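Local coordinates for ribulose bisphosphate carboxylase (Pyrococcus horikoshii, PDB 2D69), which probably catalyses the carboxylation of ribulose 1,5-bisphosphate to two molecules of 3-phosphoglycerate, as a form III Rubisco in an archaeal pathway of AMP degradation, at residues 168-173 / 204-209; 200-205 / 221-226. One frame throughout, in Å; residues are numbered along the deposited sequence.

Interaction 1 (168-173 / 204-209); sequences EEYAEI and RKLYRV. With SO4 (sulfate ion), chain I.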
loop_
_atom_site.group_PDB
_atom_site.type_symbol
_atom_site.label_atom_id
_atom_site.label_comp_id
_atom_site.label_asym_id
_atom_site.label_seq_id
_atom_site.Cartn_x
_atom_site.Cartn_y
_atom_site.Cartn_z
ATOM N N GLU A 168 15.699 -21.862 -25.551
ATOM C CA GLU A 168 15.204 -22.448 -26.796
ATOM C C GLU A 168 15.505 -23.947 -26.901
ATOM O O GLU A 168 14.688 -24.724 -27.340
ATOM C CB GLU A 168 15.828 -21.736 -28.003
ATOM C CG GLU A 168 15.233 -22.155 -29.343
ATOM C CD GLU A 168 13.699 -22.084 -29.360
ATOM O OE1 GLU A 168 13.038 -22.990 -29.923
ATOM O OE2 GLU A 168 13.135 -21.126 -28.781
ATOM N N GLU A 169 16.698 -24.344 -26.475
ATOM C CA GLU A 169 17.112 -25.739 -26.602
ATOM C C GLU A 169 16.288 -26.543 -25.595
ATOM O O GLU A 169 15.886 -27.666 -25.858
ATOM C CB GLU A 169 18.602 -25.895 -26.321
ATOM C CG GLU A 169 19.582 -25.270 -27.316
ATOM C CD GLU A 169 21.002 -25.081 -26.741
ATOM O OE1 GLU A 169 21.189 -24.939 -25.520
ATOM O OE2 GLU A 169 21.976 -25.077 -27.506
ATOM N N TYR A 170 16.013 -25.947 -24.427
ATOM C CA TYR A 170 15.252 -26.642 -23.405
ATOM C C TYR A 170 13.808 -26.820 -23.882
ATOM O O TYR A 170 13.232 -27.871 -23.688
ATOM C CB TYR A 170 15.270 -25.881 -22.094
ATOM C CG TYR A 170 15.190 -26.704 -20.845
ATOM C CD1 TYR A 170 16.226 -27.560 -20.506
ATOM C CD2 TYR A 170 14.104 -26.603 -19.963
ATOM C CE1 TYR A 170 16.205 -28.316 -19.350
ATOM C CE2 TYR A 170 14.097 -27.360 -18.751
ATOM C CZ TYR A 170 15.160 -28.214 -18.472
ATOM O OH TYR A 170 15.254 -28.965 -17.294
ATOM N N ALA A 171 13.265 -25.806 -24.554
ATOM C CA ALA A 171 11.925 -25.893 -25.144
ATOM C C ALA A 171 11.814 -27.043 -26.114
ATOM O O ALA A 171 10.761 -27.689 -26.205
ATOM C CB ALA A 171 11.552 -24.588 -25.833
ATOM N N GLU A 172 12.879 -27.299 -26.854
ATOM C CA GLU A 172 12.841 -28.341 -27.907
ATOM C C GLU A 172 12.899 -29.730 -27.300
ATOM O O GLU A 172 12.195 -30.630 -27.719
ATOM C CB GLU A 172 13.965 -28.149 -28.951
ATOM C CG GLU A 172 13.772 -26.862 -29.750
ATOM C CD GLU A 172 14.915 -26.517 -30.736
ATOM O OE1 GLU A 172 16.106 -26.917 -30.541
ATOM O OE2 GLU A 172 14.600 -25.799 -31.707
ATOM N N ILE A 173 13.762 -29.915 -26.321
ATOM C CA ILE A 173 13.777 -31.193 -25.660
ATOM C C ILE A 173 12.483 -31.446 -24.908
ATOM O O ILE A 173 11.936 -32.553 -24.991
ATOM C CB ILE A 173 15.062 -31.404 -24.836
ATOM C CG1 ILE A 173 15.087 -32.813 -24.269
ATOM C CG2 ILE A 173 15.260 -30.365 -23.768
ATOM C CD1 ILE A 173 15.136 -33.870 -25.359
ATOM N N ARG A 204 8.154 -18.344 -19.120
ATOM C CA ARG A 204 7.347 -17.861 -20.258
ATOM C C ARG A 204 7.358 -18.837 -21.394
ATOM O O ARG A 204 6.292 -19.151 -21.993
ATOM C CB ARG A 204 7.849 -16.523 -20.732
ATOM C CG ARG A 204 7.616 -15.414 -19.716
ATOM C CD ARG A 204 8.250 -14.122 -20.175
ATOM N NE ARG A 204 8.335 -13.099 -19.176
ATOM C CZ ARG A 204 9.401 -12.309 -18.994
ATOM N NH1 ARG A 204 10.552 -12.463 -19.687
ATOM N NH2 ARG A 204 9.324 -11.384 -18.054
ATOM N N LYS A 205 8.535 -19.342 -21.747
ATOM C CA LYS A 205 8.585 -20.224 -22.923
ATOM C C LYS A 205 8.006 -21.603 -22.681
ATOM O O LYS A 205 7.220 -22.088 -23.468
ATOM C CB LYS A 205 10.017 -20.335 -23.462
ATOM C CG LYS A 205 10.238 -21.196 -24.704
ATOM C CD LYS A 205 9.525 -20.644 -25.929
ATOM C CE LYS A 205 9.813 -21.521 -27.135
ATOM N NZ LYS A 205 9.181 -20.966 -28.413
ATOM N N LEU A 206 8.392 -22.248 -21.593
ATOM C CA LEU A 206 8.102 -23.676 -21.438
ATOM C C LEU A 206 6.635 -23.975 -21.207
ATOM O O LEU A 206 6.144 -25.029 -21.612
ATOM C CB LEU A 206 8.938 -24.275 -20.321
ATOM C CG LEU A 206 10.297 -24.832 -20.720
ATOM C CD1 LEU A 206 10.115 -26.116 -21.447
ATOM C CD2 LEU A 206 11.086 -23.797 -21.573
ATOM N N TYR A 207 5.926 -23.047 -20.590
ATOM C CA TYR A 207 4.496 -23.239 -20.331
ATOM C C TYR A 207 3.701 -23.049 -21.605
ATOM O O TYR A 207 2.626 -23.625 -21.761
ATOM C CB TYR A 207 4.016 -22.357 -19.142
ATOM C CG TYR A 207 4.509 -22.934 -17.812
ATOM C CD1 TYR A 207 5.644 -22.446 -17.174
ATOM C CD2 TYR A 207 3.875 -24.071 -17.232
ATOM C CE1 TYR A 207 6.082 -23.015 -16.045
ATOM C CE2 TYR A 207 4.321 -24.638 -16.095
ATOM C CZ TYR A 207 5.444 -24.132 -15.502
ATOM O OH TYR A 207 5.966 -24.647 -14.342
ATOM N N ARG A 208 4.204 -22.234 -22.520
ATOM C CA ARG A 208 3.613 -22.165 -23.860
ATOM C C ARG A 208 3.764 -23.488 -24.629
ATOM O O ARG A 208 2.820 -23.990 -25.230
ATOM C CB ARG A 208 4.211 -21.016 -24.681
ATOM C CG ARG A 208 3.944 -19.638 -24.057
ATOM C CD ARG A 208 4.519 -18.442 -24.848
ATOM N NE ARG A 208 3.846 -18.345 -26.143
ATOM C CZ ARG A 208 4.316 -18.807 -27.308
ATOM N NH1 ARG A 208 5.514 -19.405 -27.393
ATOM N NH2 ARG A 208 3.571 -18.656 -28.419
ATOM N N VAL A 209 4.946 -24.066 -24.571
ATOM C CA VAL A 209 5.186 -25.373 -25.171
ATOM C C VAL A 209 4.287 -26.413 -24.494
ATOM O O VAL A 209 3.645 -27.239 -25.173
ATOM C CB VAL A 209 6.649 -25.811 -24.957
ATOM C CG1 VAL A 209 6.901 -27.286 -25.430
ATOM C CG2 VAL A 209 7.630 -24.852 -25.623
HETATM S S SO4 I . 5.673 -23.174 -28.663
HETATM O O1 SO4 I . 5.041 -22.898 -29.948
HETATM O O2 SO4 I . 6.058 -24.584 -28.611
HETATM O O3 SO4 I . 6.836 -22.304 -28.497
HETATM O O4 SO4 I . 4.711 -22.894 -27.605
#
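Ala171 turns its methyl group onto Lys205, Leu206 and Val209, where helices 167-179 and 199-217 run side by side on the outside of the alpha/beta barrel of the catalytic domain. The segment axes approach to 9.6 Å at a crossing angle of -20°, so the two helices, each following one of the first two barrel strands, point nearly the same way. The small Ala171 side chain is consistent with this approach: its CB lies 3.9 Å from Val209 CG2, and its CA is the nearest partner of Leu206 CD1. Leu206 also reaches Tyr170, but at the ring edge, near the plane, with its CG 4.3 Å from Tyr170 CD2. The hydroxyl of Tyr170 leads beyond the contact, to Asp187 beside the predicted magnesium ligands, and Phe191 stacks on its ring.

Toward the outer side the contact turns polar. Lys205 bends at chi2 (64°), which lays its aliphatic chain along the Ala171 methyl, with Lys205 CE 3.8 Å from Ala171 CB. The ammonium end then comes between two anions. Glu168, itself bent at chi2 (51°), swings its carboxylate across the lysine chain, yet Glu168 OE2 stays 4.0 Å from Lys205 NZ, a long salt bridge. The closer partner is a sulfate, probably from the crystallisation liquor. Arg208 NH1, which forms a salt bridge with Glu145 of a neighbouring subunit, approaches the same ion obliquely, and Val209 CG2 lies 3.4 Å from sulfate O2. Lys205 NZ donates a hydrogen bond of 2.7 Å to sulfate O3.

Interaction 2 (200-205 / 221-226); sequences EERVRK and KEYLIN. With SO4 (sulfate ion), chain I.
With CG anti to the backbone N in both Arg202 and Tyr223, the two side chains reach across the gap between helix and strand, and a bend at chi3 (81°) of Arg202 brings its NE to the tyrosine hydroxyl. Arg202 NE donates to Tyr223 OH over 3.0 Å, with a moderately bent N-H...O angle of 144°. The hydroxyl lies at the guanidinium edge, in its plane, and the arginine nitrogen in turn meets the tyrosine at its ring edge; the two planes stand 64° apart. Asp187 ties the pair together from outside, its OD1 hydrogen-bonded to Tyr223 OH and its OD2 in a salt bridge with Arg202 NH2, while Arg202 NH1 bonds to the carbonyl of Thr192. Arg202 and Tyr223 are both buried. The contact lies within the beta-alpha-beta unit of strand 184-186, helix 199-217 and strand 222-224, in the barrel of the catalytic domain, close to the predicted magnesium ligands Asp188 and Glu189. A leucine in place of Arg202 would probably leave the buried Tyr223 hydroxyl without this donor and the Asp187 carboxylate without its salt bridge to the guanidinium. An inverse gamma turn centred on Leu224, closed by a weak bond from Ile225 N to Tyr223 O, puts Ile225 beside the tyrosine: Ile225 CB sits 3.7 Å above the centre of the ring. From there Ile225 CD1 extends to Val203 CG1 at 4.0 Å, the two chains crossing at about a right angle. At the base of the tyrosine side chain, Tyr223 N bonds to Glu222 OE1 at 2.8 Å, on the anti side of the carboxylate.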
loop_
_atom_site.group_PDB
_atom_site.type_symbol
_atom_site.label_atom_id
_atom_site.label_comp_id
_atom_site.label_asym_id
_atom_site.label_seq_id
_atom_site.Cartn_x
_atom_site.Cartn_y
_atom_site.Cartn_z
ATOM N N GLU A 200 12.809 -16.520 -15.439
ATOM C CA GLU A 200 11.534 -15.968 -15.987
ATOM C C GLU A 200 11.325 -16.156 -17.471
ATOM O O GLU A 200 10.141 -16.241 -18.014
ATOM C CB GLU A 200 11.339 -14.490 -15.593
ATOM C CG GLU A 200 9.843 -14.088 -15.805
ATOM C CD GLU A 200 9.427 -12.787 -15.124
ATOM O OE1 GLU A 200 8.196 -12.517 -15.081
ATOM O OE2 GLU A 200 10.325 -12.045 -14.647
ATOM N N GLU A 201 12.438 -16.182 -18.190
ATOM C CA GLU A 201 12.404 -16.481 -19.634
ATOM C C GLU A 201 12.044 -17.947 -19.851
ATOM O O GLU A 201 11.248 -18.271 -20.701
ATOM C CB GLU A 201 13.735 -16.124 -20.286
ATOM C CG GLU A 201 14.038 -14.624 -20.271
ATOM C CD GLU A 201 15.423 -14.263 -20.834
ATOM O OE1 GLU A 201 15.870 -13.117 -20.505
ATOM O OE2 GLU A 201 16.039 -15.095 -21.599
ATOM N N ARG A 202 12.592 -18.832 -19.028
ATOM C CA ARG A 202 12.232 -20.244 -19.095
ATOM C C ARG A 202 10.738 -20.465 -18.789
ATOM O O ARG A 202 10.052 -21.147 -19.572
ATOM C CB ARG A 202 13.072 -21.057 -18.131
ATOM C CG ARG A 202 12.960 -22.544 -18.379
ATOM C CD ARG A 202 14.085 -23.295 -17.744
ATOM N NE ARG A 202 13.922 -23.554 -16.315
ATOM C CZ ARG A 202 14.692 -23.013 -15.375
ATOM N NH1 ARG A 202 15.589 -22.084 -15.686
ATOM N NH2 ARG A 202 14.565 -23.430 -14.136
ATOM N N VAL A 203 10.198 -19.847 -17.728
ATOM C CA VAL A 203 8.750 -20.008 -17.477
ATOM C C VAL A 203 7.886 -19.525 -18.603
ATOM O O VAL A 203 6.933 -20.196 -19.010
ATOM C CB VAL A 203 8.190 -19.444 -16.111
ATOM C CG1 VAL A 203 9.204 -19.438 -15.023
ATOM C CG2 VAL A 203 7.570 -18.107 -16.245
ATOM N N ARG A 204 8.154 -18.344 -19.120
ATOM C CA ARG A 204 7.347 -17.861 -20.258
ATOM C C ARG A 204 7.358 -18.837 -21.394
ATOM O O ARG A 204 6.292 -19.151 -21.993
ATOM C CB ARG A 204 7.849 -16.523 -20.732
ATOM C CG ARG A 204 7.616 -15.414 -19.716
ATOM C CD ARG A 204 8.250 -14.122 -20.175
ATOM N NE ARG A 204 8.335 -13.099 -19.176
ATOM C CZ ARG A 204 9.401 -12.309 -18.994
ATOM N NH1 ARG A 204 10.552 -12.463 -19.687
ATOM N NH2 ARG A 204 9.324 -11.384 -18.054
ATOM N N LYS A 205 8.535 -19.342 -21.747
ATOM C CA LYS A 205 8.585 -20.224 -22.923
ATOM C C LYS A 205 8.006 -21.603 -22.681
ATOM O O LYS A 205 7.220 -22.088 -23.468
ATOM C CB LYS A 205 10.017 -20.335 -23.462
ATOM C CG LYS A 205 10.238 -21.196 -24.704
ATOM C CD LYS A 205 9.525 -20.644 -25.929
ATOM C CE LYS A 205 9.813 -21.521 -27.135
ATOM N NZ LYS A 205 9.181 -20.966 -28.413
ATOM N N LYS A 221 0.055 -32.078 -19.102
ATOM C CA LYS A 221 1.478 -32.074 -18.944
ATOM C C LYS A 221 1.868 -31.048 -17.872
ATOM O O LYS A 221 1.247 -29.983 -17.749
ATOM C CB LYS A 221 2.167 -31.751 -20.273
ATOM C CG LYS A 221 1.734 -32.614 -21.485
ATOM C CD LYS A 221 2.078 -34.053 -21.244
ATOM C CE LYS A 221 1.802 -34.915 -22.464
ATOM N NZ LYS A 221 2.210 -36.332 -22.157
ATOM N N GLU A 222 2.900 -31.378 -17.124
ATOM C CA GLU A 222 3.364 -30.511 -16.053
ATOM C C GLU A 222 4.877 -30.463 -15.987
ATOM O O GLU A 222 5.577 -31.153 -16.736
ATOM C CB GLU A 222 2.741 -30.898 -14.714
ATOM C CG GLU A 222 1.631 -29.948 -14.346
ATOM C CD GLU A 222 2.093 -28.506 -14.090
ATOM O OE1 GLU A 222 3.282 -28.253 -13.777
ATOM O OE2 GLU A 222 1.230 -27.614 -14.165
ATOM N N TYR A 223 5.357 -29.619 -15.080
ATOM C CA TYR A 223 6.744 -29.193 -15.071
ATOM C C TYR A 223 7.194 -28.981 -13.635
ATOM O O TYR A 223 6.750 -28.049 -12.978
ATOM C CB TYR A 223 6.875 -27.876 -15.871
ATOM C CG TYR A 223 8.292 -27.364 -16.063
ATOM C CD1 TYR A 223 9.391 -28.138 -15.741
ATOM C CD2 TYR A 223 8.526 -26.106 -16.569
ATOM C CE1 TYR A 223 10.653 -27.660 -15.887
ATOM C CE2 TYR A 223 9.815 -25.626 -16.752
ATOM C CZ TYR A 223 10.858 -26.382 -16.402
ATOM O OH TYR A 223 12.129 -25.901 -16.559
ATOM N N LEU A 224 8.096 -29.833 -13.186
ATOM C CA LEU A 224 8.682 -29.758 -11.891
ATOM C C LEU A 224 9.840 -28.819 -12.020
ATOM O O LEU A 224 11.007 -29.219 -12.092
ATOM C CB LEU A 224 9.146 -31.137 -11.427
ATOM C CG LEU A 224 8.064 -32.221 -11.555
ATOM C CD1 LEU A 224 8.647 -33.566 -11.229
ATOM C CD2 LEU A 224 6.852 -31.966 -10.708
ATOM N N ILE A 225 9.500 -27.545 -12.016
ATOM C CA ILE A 225 10.435 -26.465 -12.266
ATOM C C ILE A 225 11.139 -26.076 -11.008
ATOM O O ILE A 225 10.492 -25.847 -9.985
ATOM C CB ILE A 225 9.671 -25.285 -12.934
ATOM C CG1 ILE A 225 10.660 -24.170 -13.324
ATOM C CG2 ILE A 225 8.556 -24.726 -12.039
ATOM C CD1 ILE A 225 10.115 -23.296 -14.395
ATOM N N ASN A 226 12.471 -26.000 -11.075
ATOM C CA ASN A 226 13.314 -25.751 -9.905
ATOM C C ASN A 226 13.356 -24.272 -9.480
ATOM O O ASN A 226 13.994 -23.463 -10.115
ATOM C CB ASN A 226 14.691 -26.229 -10.227
ATOM C CG ASN A 226 15.590 -26.306 -9.041
ATOM O OD1 ASN A 226 16.726 -26.816 -9.138
ATOM N ND2 ASN A 226 15.093 -25.926 -7.903
HETATM S S SO4 I . 5.673 -23.174 -28.663
HETATM O O1 SO4 I . 5.041 -22.898 -29.948
HETATM O O2 SO4 I . 6.058 -24.584 -28.611
HETATM O O3 SO4 I . 6.836 -22.304 -28.497
HETATM O O4 SO4 I . 4.711 -22.894 -27.605
#

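How the interactions relate
From the N-terminal side, the chain passes through helix 167-179, strand 184-186, helix 199-217 and strand 222-224. Interaction 1 closes the first loop, bringing the two helices side by side on the outside of the barrel, with strand 184-186 between them in the chain; interaction 2 closes the next, folding helix 199-217 back against the strand that follows it. The loops cross rather than nest: interaction 2 begins on helix 199-217 where interaction 1 ends, the two sharing Arg204 and Lys205. In space they meet at the tyrosines, with Tyr170 CE2 3.3 Å from Tyr223 OH, and Leu206 packs on the Tyr223 ring. Both hydroxyls bond to Asp187 OD1, joining helix, strand and the metal-site neighbourhood.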